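Side-chain contacts in 28 kDa product (Pseudomonas syringae pv. phaseolicola, PDB 1UKF), which acts as a papain-like cysteine protease that cleaves its own precursor and is essential during infection of certain bean cultivars and Arabidopsis: residues E35-H40 and Q142-D147; A77-I82 and F87-E92; A110-Q115 and V181-V186; P148-F153 and I168-S173. One frame throughout, in Å; residues are numbered along the deposited sequence.

All four contacts reach the same antiparallel sheet, at different places in a papain-like fold. Contacts 1 and 3 are buried; contacts 2 and 4 are partly exposed. Contacts 1 and 4 are neighbours, because strands 142-147 and 151-156 pair in the sheet. Contact 1 holds the catalytic Asp147, and contact 4 reaches it through Tyr171. Contacts 2 and 3 meet where strands 88-97 and 178-187 pair, away from that site. The chemistry differs accordingly. Contact 1 combines sulfur-aromatic packing with two close cations. Contact 2 is mostly apolar with one backbone bond. Contact 3 is a buried pair of acids. Contact 4 joins an amide-phenol bond to a CH-pi contact.

Contact 1: residues E35-H40 and Q142-D147; sequences ESRMDH and QFKLFD
Met38 overlaps the CD1-CE1 bond of Phe146 obliquely with its last two atoms. CE is 3.6 Å from Phe146 CD1, and SD is 3.7 Å from Phe146 CE1. The two side chains run antiparallel past one another. The sulfur lies 4.7 Å from the ring centroid and 66° off its normal, an oblique Met-aromatic contact. The Met38 chain bends at chi2 (-55°) and again at the sulfur, which turns the methyl back to the ring. Phe146, with CG opposite its own N (chi1 166°), carries its CD1-CE1 side to the methionine.

Arg37 and Lys144 form the second point of approach and cross at about a right angle. Lys144 NZ comes over one face of the guanidinium, 3.6 Å from Arg37 NH2. The two cations are probably tolerated because each has its own anion: Arg37 NH2 pairs with Glu152, and Lys144 NZ with Glu139. Trp25 of helix 18-27 touches Arg37, Met38 and Lys144.

The contact lays helix 34-41 against strand 142-147. That strand ends in Asp147, which completes the Cys18-His132-Asp147 catalytic triad of this papain-like protease.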
# COMPACT_ATOMS: atom_id res chain seq x y z
N GLU A 35 9.13 11.11 -9.31
CA GLU A 35 10.53 11.22 -8.89
C GLU A 35 10.70 12.05 -7.63
O GLU A 35 11.42 11.66 -6.71
CB GLU A 35 11.38 11.83 -10.01
CG GLU A 35 11.45 10.99 -11.27
CD GLU A 35 12.06 9.63 -11.03
OE1 GLU A 35 13.20 9.57 -10.53
OE2 GLU A 35 11.41 8.61 -11.35
N SER A 36 10.04 13.21 -7.58
CA SER A 36 10.15 14.06 -6.40
C SER A 36 9.50 13.41 -5.19
O SER A 36 9.94 13.63 -4.06
CB SER A 36 9.55 15.45 -6.67
OG SER A 36 8.15 15.39 -6.89
N ARG A 37 8.47 12.60 -5.41
CA ARG A 37 7.81 11.93 -4.29
C ARG A 37 8.75 10.87 -3.72
O ARG A 37 8.82 10.70 -2.50
CB ARG A 37 6.49 11.29 -4.74
CG ARG A 37 5.39 12.32 -5.01
CD ARG A 37 4.02 11.67 -5.14
NE ARG A 37 3.80 11.02 -6.43
CZ ARG A 37 3.50 11.65 -7.56
NH1 ARG A 37 3.39 12.97 -7.57
NH2 ARG A 37 3.28 10.96 -8.67
N MET A 38 9.48 10.18 -4.58
CA MET A 38 10.41 9.18 -4.10
C MET A 38 11.60 9.86 -3.42
O MET A 38 12.15 9.35 -2.44
CB MET A 38 10.87 8.27 -5.24
CG MET A 38 9.74 7.41 -5.82
SD MET A 38 8.85 6.39 -4.59
CE MET A 38 7.40 7.42 -4.28
N ASP A 39 12.01 11.03 -3.93
CA ASP A 39 13.12 11.77 -3.32
C ASP A 39 12.71 12.16 -1.90
O ASP A 39 13.52 12.14 -0.97
CB ASP A 39 13.45 13.03 -4.12
CG ASP A 39 14.18 12.74 -5.42
OD1 ASP A 39 14.64 11.60 -5.61
OD2 ASP A 39 14.31 13.67 -6.25
N HIS A 40 11.44 12.52 -1.74
CA HIS A 40 10.90 12.91 -0.44
C HIS A 40 10.96 11.76 0.57
O HIS A 40 11.32 11.96 1.74
CB HIS A 40 9.45 13.37 -0.62
CG HIS A 40 8.72 13.63 0.66
ND1 HIS A 40 9.05 14.67 1.51
CD2 HIS A 40 7.66 13.01 1.23
CE1 HIS A 40 8.22 14.67 2.54
NE2 HIS A 40 7.37 13.67 2.39
N GLN A 142 -5.79 8.19 -14.25
CA GLN A 142 -4.46 7.80 -13.76
C GLN A 142 -4.44 7.03 -12.44
O GLN A 142 -4.84 7.55 -11.40
CB GLN A 142 -3.60 9.07 -13.62
CG GLN A 142 -2.22 8.85 -13.03
CD GLN A 142 -1.46 10.15 -12.86
OE1 GLN A 142 -1.99 11.13 -12.34
NE2 GLN A 142 -0.21 10.17 -13.30
N PHE A 143 -3.98 5.78 -12.50
CA PHE A 143 -3.88 4.94 -11.31
C PHE A 143 -2.43 4.93 -10.84
O PHE A 143 -1.53 4.56 -11.59
CB PHE A 143 -4.33 3.51 -11.61
CG PHE A 143 -4.19 2.58 -10.44
CD1 PHE A 143 -4.96 2.76 -9.29
CD2 PHE A 143 -3.27 1.53 -10.47
CE1 PHE A 143 -4.82 1.91 -8.19
CE2 PHE A 143 -3.12 0.68 -9.38
CZ PHE A 143 -3.89 0.87 -8.23
N LYS A 144 -2.20 5.36 -9.60
CA LYS A 144 -0.86 5.41 -9.01
C LYS A 144 -0.74 4.38 -7.90
O LYS A 144 -1.64 4.24 -7.08
CB LYS A 144 -0.58 6.79 -8.41
CG LYS A 144 -0.66 7.98 -9.35
CD LYS A 144 -0.40 9.26 -8.57
CE LYS A 144 -0.42 10.49 -9.46
NZ LYS A 144 -0.20 11.73 -8.67
N LEU A 145 0.39 3.67 -7.87
CA LEU A 145 0.62 2.68 -6.83
C LEU A 145 2.04 2.82 -6.30
O LEU A 145 2.99 2.93 -7.08
CB LEU A 145 0.38 1.26 -7.36
CG LEU A 145 0.53 0.13 -6.33
CD1 LEU A 145 -0.38 -1.02 -6.71
CD2 LEU A 145 1.98 -0.32 -6.25
N PHE A 146 2.17 2.83 -4.98
CA PHE A 146 3.47 2.95 -4.34
C PHE A 146 3.75 1.75 -3.44
O PHE A 146 2.95 1.42 -2.57
CB PHE A 146 3.53 4.24 -3.51
CG PHE A 146 4.70 4.29 -2.54
CD1 PHE A 146 6.01 4.34 -3.00
CD2 PHE A 146 4.47 4.30 -1.17
CE1 PHE A 146 7.08 4.39 -2.10
CE2 PHE A 146 5.53 4.35 -0.26
CZ PHE A 146 6.83 4.40 -0.73
N ASP A 147 4.89 1.10 -3.69
CA ASP A 147 5.32 -0.03 -2.87
C ASP A 147 6.65 0.42 -2.28
O ASP A 147 7.61 0.62 -3.02
CB ASP A 147 5.54 -1.27 -3.72
CG ASP A 147 5.97 -2.47 -2.90
OD1 ASP A 147 6.60 -2.27 -1.84
OD2 ASP A 147 5.69 -3.62 -3.32

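Contact 2: residues A77-I82 and F87-E92; sequences ASTAVI and FSLRRE
One hydrogen bond joins Phe87 to Ile82. Phe87 N donates to Ile82 O over 3.0 Å, with an N-H...O angle of 150°. The same oxygen also lies at the edge of the phenyl ring, near its plane, 3.4 Å from Phe87 CD1. This carbonyl therefore meets both the backbone and the ring edge of Phe87, just where the chain turns from helix to strand.

The apolar packing has two centres. Ile82 buries the largest area of any residue here. Its CG1 stands between the backbone N and the carbonyl carbon (chi1 65°), and CD1 then extends over the start of the strand. CD1 is 3.9 Å from Phe87 CB and 4.0 Å from Ser88 N, so the methyl lies against backbone as much as against side chain. Further along, Thr79 and Leu89 cross at about a right angle. Leu89 CD1 sits in the fork of the threonine, 3.3 Å from Thr79 OG1 and 3.8 Å from Thr79 CG2. The hydroxyl makes its hydrogen bond elsewhere, with Phe75 O one turn back in the helix. Towards Leu89 it is simply a close packing neighbour.

The contact folds helix 73-84 back on strand 88-97, an outermost strand of the sheet. The helix packs against helix 46-67 through Ala77 and Ala80. Ile82 also touches Val186 of strand 178-187 and Leu121 of strand 119-126. The Phe87 side chain touches Leu26 and Val27 of helix 18-27.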
# COMPACT_ATOMS: atom_id res chain seq x y z
N ALA A 77 -4.60 -1.40 13.72
CA ALA A 77 -3.37 -0.64 13.55
C ALA A 77 -3.36 0.14 12.23
O ALA A 77 -2.98 1.31 12.19
CB ALA A 77 -2.16 -1.57 13.62
N SER A 78 -3.77 -0.52 11.15
CA SER A 78 -3.81 0.14 9.84
C SER A 78 -4.81 1.28 9.86
O SER A 78 -4.58 2.33 9.26
CB SER A 78 -4.18 -0.87 8.76
OG SER A 78 -3.13 -1.81 8.57
N THR A 79 -5.93 1.09 10.55
CA THR A 79 -6.94 2.13 10.64
C THR A 79 -6.38 3.32 11.42
O THR A 79 -6.61 4.47 11.07
CB THR A 79 -8.21 1.62 11.34
OG1 THR A 79 -8.78 0.55 10.57
CG2 THR A 79 -9.24 2.73 11.48
N ALA A 80 -5.62 3.03 12.48
CA ALA A 80 -5.05 4.08 13.31
C ALA A 80 -4.08 4.97 12.54
O ALA A 80 -4.11 6.20 12.67
CB ALA A 80 -4.34 3.47 14.52
N VAL A 81 -3.21 4.37 11.72
CA VAL A 81 -2.25 5.18 10.99
C VAL A 81 -2.91 6.05 9.92
O VAL A 81 -2.48 7.18 9.69
CB VAL A 81 -1.12 4.31 10.37
CG1 VAL A 81 -1.65 3.45 9.23
CG2 VAL A 81 0.02 5.21 9.89
N ILE A 82 -3.96 5.56 9.27
CA ILE A 82 -4.60 6.40 8.26
C ILE A 82 -5.44 7.50 8.90
O ILE A 82 -5.53 8.60 8.36
CB ILE A 82 -5.44 5.57 7.23
CG1 ILE A 82 -6.64 4.89 7.90
CG2 ILE A 82 -4.55 4.54 6.55
CD1 ILE A 82 -7.89 5.75 7.92
N PHE A 87 -7.29 10.84 7.38
CA PHE A 87 -8.22 10.08 6.56
C PHE A 87 -9.23 9.36 7.44
O PHE A 87 -9.06 9.28 8.66
CB PHE A 87 -7.51 8.99 5.74
CG PHE A 87 -6.48 9.51 4.78
CD1 PHE A 87 -5.13 9.38 5.07
CD2 PHE A 87 -6.85 10.10 3.58
CE1 PHE A 87 -4.16 9.81 4.17
CE2 PHE A 87 -5.89 10.54 2.67
CZ PHE A 87 -4.54 10.39 2.97
N SER A 88 -10.26 8.82 6.81
CA SER A 88 -11.27 8.04 7.50
C SER A 88 -11.57 6.83 6.63
O SER A 88 -11.47 6.90 5.40
CB SER A 88 -12.54 8.87 7.70
OG SER A 88 -13.06 9.33 6.46
N LEU A 89 -11.91 5.70 7.26
CA LEU A 89 -12.24 4.49 6.51
C LEU A 89 -13.60 4.67 5.86
O LEU A 89 -14.57 5.06 6.52
CB LEU A 89 -12.30 3.28 7.43
CG LEU A 89 -11.02 2.49 7.71
CD1 LEU A 89 -11.33 1.34 8.65
CD2 LEU A 89 -10.44 1.96 6.40
N ARG A 90 -13.69 4.39 4.57
CA ARG A 90 -14.94 4.52 3.83
C ARG A 90 -15.74 3.22 3.85
O ARG A 90 -16.96 3.22 3.69
CB ARG A 90 -14.67 4.93 2.38
CG ARG A 90 -14.15 6.35 2.20
CD ARG A 90 -15.19 7.39 2.59
NE ARG A 90 -15.40 7.44 4.03
CZ ARG A 90 -16.26 8.25 4.63
NH1 ARG A 90 -17.00 9.09 3.91
NH2 ARG A 90 -16.39 8.23 5.95
N ARG A 91 -15.03 2.11 4.04
CA ARG A 91 -15.67 0.81 4.06
C ARG A 91 -14.96 -0.12 5.02
O ARG A 91 -13.86 0.17 5.49
CB ARG A 91 -15.63 0.17 2.66
CG ARG A 91 -16.48 0.83 1.61
CD ARG A 91 -17.95 0.48 1.79
NE ARG A 91 -18.73 0.86 0.61
CZ ARG A 91 -18.89 2.11 0.18
NH1 ARG A 91 -18.31 3.11 0.83
NH2 ARG A 91 -19.60 2.35 -0.90
N GLU A 92 -15.61 -1.24 5.31
CA GLU A 92 -15.03 -2.25 6.18
C GLU A 92 -13.84 -2.79 5.40
O GLU A 92 -13.92 -2.96 4.18
CB GLU A 92 -16.05 -3.37 6.42
CG GLU A 92 -15.52 -4.57 7.19
CD GLU A 92 -15.05 -4.19 8.58
OE1 GLU A 92 -15.75 -3.41 9.25
OE2 GLU A 92 -13.99 -4.69 9.01

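Contact 3: residues A110-Q115 and V181-V186; sequences AHDVAQ and VNEFRV
Asp112 lies in the last turn of helix 102-113, and Glu183 lies in strand 178-187. This helix packs on the antiparallel sheet of the papain-like fold. The helix closes with Ala114 N bonded to Ala110 O at 2.7 Å. Ala114 then leaves helical geometry and is the centre of an inverse gamma turn, with a weak bond from Gln115 N to Val113 O. Glu183 is in regular extended conformation. Its backbone pairs with Lys94 of the neighbouring strand 88-97.

The side chains meet as two acids. Each chi1 swings CG away from its own carbonyl carbon, and the extended glutamate (chi2 171°) then reaches the aspartate. The two side chains cross at about a right angle, and their carboxyl planes are 67° apart. Asp112 OD2 lies 2.7 Å from Glu183 OE2. Oxygens this close imply that one acid probably carries a proton. Burial and the nearby negative charge would probably raise the pKa of one of the two acids, while Lys94 works the other way.

Lys94 probably offsets part of the charge, since its NZ makes a salt bridge with Asp112 OD2. The backbone is held as well: Asp112 O accepts a hydrogen bond from Arg118 NH1. These two links tie the helix end to strand 88-97, which holds Lys94, and to Arg118 just before strand 119-126.

The glutamate head also rests against the aspartate CB, with Glu183 OE1 at 3.2 Å from Asp112 CB and Glu183 OE2 at 3.4 Å from the same carbon.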
# COMPACT_ATOMS: atom_id res chain seq x y z
N ALA A 110 -8.09 -4.68 -8.51
CA ALA A 110 -8.15 -3.53 -9.42
C ALA A 110 -9.56 -2.96 -9.47
O ALA A 110 -9.75 -1.74 -9.50
CB ALA A 110 -7.70 -3.94 -10.81
N HIS A 111 -10.56 -3.83 -9.49
CA HIS A 111 -11.95 -3.38 -9.53
C HIS A 111 -12.27 -2.56 -8.29
O HIS A 111 -13.07 -1.63 -8.34
CB HIS A 111 -12.89 -4.58 -9.61
CG HIS A 111 -14.34 -4.21 -9.56
ND1 HIS A 111 -14.95 -3.45 -10.54
CD2 HIS A 111 -15.30 -4.47 -8.64
CE1 HIS A 111 -16.22 -3.27 -10.23
NE2 HIS A 111 -16.46 -3.88 -9.08
N ASP A 112 -11.62 -2.90 -7.18
CA ASP A 112 -11.86 -2.18 -5.93
C ASP A 112 -11.06 -0.89 -5.80
O ASP A 112 -11.58 0.11 -5.31
CB ASP A 112 -11.52 -3.07 -4.72
CG ASP A 112 -12.34 -4.34 -4.66
OD1 ASP A 112 -13.54 -4.29 -4.98
OD2 ASP A 112 -11.78 -5.38 -4.26
N VAL A 113 -9.81 -0.90 -6.26
CA VAL A 113 -8.95 0.26 -6.10
C VAL A 113 -8.76 1.19 -7.29
O VAL A 113 -8.43 2.36 -7.11
CB VAL A 113 -7.54 -0.18 -5.59
CG1 VAL A 113 -7.70 -1.07 -4.37
CG2 VAL A 113 -6.78 -0.91 -6.69
N ALA A 114 -8.96 0.67 -8.50
CA ALA A 114 -8.80 1.49 -9.69
C ALA A 114 -10.11 2.16 -10.11
O ALA A 114 -10.61 1.94 -11.21
CB ALA A 114 -8.26 0.64 -10.83
N GLN A 115 -10.66 2.97 -9.21
CA GLN A 115 -11.88 3.72 -9.48
C GLN A 115 -11.52 5.16 -9.17
O GLN A 115 -10.91 5.45 -8.13
CB GLN A 115 -13.03 3.25 -8.58
CG GLN A 115 -13.34 1.76 -8.67
CD GLN A 115 -13.97 1.34 -9.98
OE1 GLN A 115 -14.10 0.14 -10.27
NE2 GLN A 115 -14.37 2.31 -10.79
N VAL A 181 -4.87 -10.10 0.14
CA VAL A 181 -4.62 -8.67 0.14
C VAL A 181 -5.75 -8.01 0.91
O VAL A 181 -6.92 -8.25 0.62
CB VAL A 181 -4.62 -8.11 -1.30
CG1 VAL A 181 -4.47 -6.59 -1.26
CG2 VAL A 181 -3.50 -8.73 -2.11
N ASN A 182 -5.40 -7.21 1.90
CA ASN A 182 -6.42 -6.49 2.67
C ASN A 182 -6.50 -5.08 2.12
O ASN A 182 -5.47 -4.44 1.89
CB ASN A 182 -6.07 -6.43 4.15
CG ASN A 182 -5.87 -7.79 4.76
OD1 ASN A 182 -6.77 -8.63 4.75
ND2 ASN A 182 -4.69 -8.02 5.32
N GLU A 183 -7.71 -4.60 1.90
CA GLU A 183 -7.91 -3.26 1.37
C GLU A 183 -8.49 -2.32 2.41
O GLU A 183 -9.47 -2.65 3.07
CB GLU A 183 -8.88 -3.31 0.18
CG GLU A 183 -8.54 -4.32 -0.89
CD GLU A 183 -9.65 -4.44 -1.92
OE1 GLU A 183 -10.71 -3.82 -1.73
OE2 GLU A 183 -9.46 -5.16 -2.92
N PHE A 184 -7.86 -1.16 2.55
CA PHE A 184 -8.34 -0.14 3.47
C PHE A 184 -8.67 1.07 2.61
O PHE A 184 -7.78 1.82 2.21
CB PHE A 184 -7.27 0.21 4.51
CG PHE A 184 -6.88 -0.95 5.38
CD1 PHE A 184 -5.83 -1.79 5.02
CD2 PHE A 184 -7.59 -1.23 6.54
CE1 PHE A 184 -5.50 -2.90 5.80
CE2 PHE A 184 -7.27 -2.34 7.33
CZ PHE A 184 -6.22 -3.17 6.96
N ARG A 185 -9.95 1.22 2.30
CA ARG A 185 -10.43 2.32 1.47
C ARG A 185 -10.55 3.57 2.33
O ARG A 185 -11.30 3.58 3.31
CB ARG A 185 -11.77 1.96 0.85
CG ARG A 185 -12.32 2.99 -0.12
CD ARG A 185 -13.61 2.48 -0.73
NE ARG A 185 -14.32 3.53 -1.46
CZ ARG A 185 -15.49 3.34 -2.06
NH1 ARG A 185 -16.07 2.15 -2.02
NH2 ARG A 185 -16.08 4.35 -2.69
N VAL A 186 -9.82 4.61 1.97
CA VAL A 186 -9.82 5.84 2.75
C VAL A 186 -10.16 7.09 1.94
O VAL A 186 -10.06 7.10 0.71
CB VAL A 186 -8.44 6.05 3.41
CG1 VAL A 186 -8.05 4.80 4.19
CG2 VAL A 186 -7.39 6.37 2.36

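Contact 4: residues P148-F153 and I168-S173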
# COMPACT_ATOMS: atom_id res chain seq x y z
N PRO A 148 6.73 0.60 -0.96
CA PRO A 148 7.97 1.03 -0.31
C PRO A 148 9.23 0.26 -0.71
O PRO A 148 10.33 0.81 -0.69
CB PRO A 148 7.65 0.88 1.18
CG PRO A 148 6.17 1.17 1.23
CD PRO A 148 5.64 0.42 0.03
N ASN A 149 9.08 -1.02 -1.06
CA ASN A 149 10.23 -1.84 -1.46
C ASN A 149 10.70 -1.58 -2.88
O ASN A 149 11.85 -1.87 -3.22
CB ASN A 149 9.91 -3.34 -1.39
CG ASN A 149 9.71 -3.85 0.02
OD1 ASN A 149 10.36 -3.40 0.96
ND2 ASN A 149 8.84 -4.84 0.16
N LEU A 150 9.82 -1.02 -3.72
CA LEU A 150 10.11 -0.83 -5.13
C LEU A 150 10.05 0.57 -5.71
O LEU A 150 10.86 0.92 -6.58
CB LEU A 150 9.18 -1.74 -5.95
CG LEU A 150 9.24 -3.23 -5.60
CD1 LEU A 150 8.03 -3.94 -6.18
CD2 LEU A 150 10.53 -3.83 -6.14
N GLY A 151 9.09 1.36 -5.26
CA GLY A 151 8.95 2.71 -5.78
C GLY A 151 7.52 2.95 -6.25
O GLY A 151 6.59 2.29 -5.80
N GLU A 152 7.36 3.90 -7.17
CA GLU A 152 6.03 4.24 -7.67
C GLU A 152 5.79 3.71 -9.08
O GLU A 152 6.68 3.73 -9.94
CB GLU A 152 5.81 5.76 -7.65
CG GLU A 152 4.35 6.15 -7.92
CD GLU A 152 4.09 7.64 -7.77
OE1 GLU A 152 4.56 8.25 -6.79
OE2 GLU A 152 3.38 8.20 -8.64
N PHE A 153 4.57 3.22 -9.29
CA PHE A 153 4.13 2.68 -10.57
C PHE A 153 2.86 3.41 -10.97
O PHE A 153 2.14 3.92 -10.11
CB PHE A 153 3.84 1.18 -10.45
CG PHE A 153 5.00 0.37 -9.97
CD1 PHE A 153 5.32 0.30 -8.62
CD2 PHE A 153 5.81 -0.31 -10.88
CE1 PHE A 153 6.42 -0.43 -8.18
CE2 PHE A 153 6.91 -1.03 -10.46
CZ PHE A 153 7.22 -1.09 -9.10
N ILE A 168 1.99 -8.91 -7.59
CA ILE A 168 1.79 -10.19 -6.92
C ILE A 168 2.80 -11.21 -7.42
O ILE A 168 3.42 -11.93 -6.62
CB ILE A 168 0.36 -10.74 -7.16
CG1 ILE A 168 -0.67 -9.78 -6.57
CG2 ILE A 168 0.22 -12.13 -6.54
CD1 ILE A 168 -0.55 -9.59 -5.07
N ASP A 169 2.98 -11.29 -8.73
CA ASP A 169 3.93 -12.24 -9.30
C ASP A 169 5.35 -11.93 -8.85
O ASP A 169 6.16 -12.84 -8.65
CB ASP A 169 3.87 -12.22 -10.83
CG ASP A 169 2.55 -12.73 -11.37
OD1 ASP A 169 1.91 -13.56 -10.70
OD2 ASP A 169 2.17 -12.31 -12.48
N HIS A 170 5.65 -10.65 -8.68
CA HIS A 170 6.97 -10.22 -8.23
C HIS A 170 7.29 -10.86 -6.88
O HIS A 170 8.35 -11.47 -6.70
CB HIS A 170 7.02 -8.70 -8.09
CG HIS A 170 8.23 -8.20 -7.36
ND1 HIS A 170 9.48 -8.15 -7.94
CD2 HIS A 170 8.39 -7.77 -6.09
CE1 HIS A 170 10.36 -7.71 -7.06
NE2 HIS A 170 9.72 -7.47 -5.92
N TYR A 171 6.37 -10.73 -5.93
CA TYR A 171 6.60 -11.29 -4.62
C TYR A 171 6.58 -12.81 -4.62
O TYR A 171 7.41 -13.44 -3.95
CB TYR A 171 5.59 -10.73 -3.62
CG TYR A 171 5.94 -9.32 -3.20
CD1 TYR A 171 5.26 -8.22 -3.73
CD2 TYR A 171 7.00 -9.08 -2.33
CE1 TYR A 171 5.65 -6.91 -3.40
CE2 TYR A 171 7.39 -7.79 -2.00
CZ TYR A 171 6.71 -6.71 -2.53
OH TYR A 171 7.12 -5.44 -2.21
N ASN A 172 5.67 -13.41 -5.38
CA ASN A 172 5.62 -14.87 -5.43
C ASN A 172 6.92 -15.42 -6.01
O ASN A 172 7.40 -16.47 -5.58
CB ASN A 172 4.43 -15.34 -6.27
CG ASN A 172 3.10 -14.97 -5.65
OD1 ASN A 172 2.96 -14.98 -4.42
ND2 ASN A 172 2.11 -14.67 -6.48
N SER A 173 7.50 -14.71 -6.98
CA SER A 173 8.74 -15.15 -7.61
C SER A 173 9.90 -15.12 -6.62
O SER A 173 10.93 -15.77 -6.83
CB SER A 173 9.07 -14.28 -8.82
OG SER A 173 9.54 -13.00 -8.44
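The hydroxyl of Tyr171 is gripped by two groups. Asn149 ND2 donates to Tyr171 OH over 3.0 Å, nearly straight at 167°. The oxygen lies close to the amide plane of Asn149, as suits an N-H of that group. The amide comes to the edge of the phenol ring, near its plane, and the two planes are steeply inclined. The second partner of the hydroxyl is Asp147 OD2. Asn149 is held at its other end too, by a hydrogen bond between its OD1 and Asn13 ND2.

These bonds form a second shell around the catalytic triad of this papain-like protease. Asp147 OD1 is hydrogen-bonded to His132 NE2 and to Asn149 N, while its OD2 is bonded to Tyr171. These bonds probably limit rotation of the Asp147 carboxylate, and they link helix 160-173 to the catalytic strand. A classic beta bulge sets Leu150 and Gly151 opposite the single residue Asp147.

Beside the polar cluster, Leu150 packs on the His170 imidazole. The two side chains approach head-on. His170 CG lies opposite the backbone N (chi1 168°), which carries the imidazole out towards the leucine. Leu150 CD1 stands over one face of the imidazole, 4.2 Å from the centroid and 27° off the normal, a CH-pi contact. Its other methyl, Leu150 CD2, is 3.7 Å from His170 NE2. The imidazole turns its edge to the phenol face, with His170 CD2 3.8 Å above the Tyr171 ring plane, over its centre.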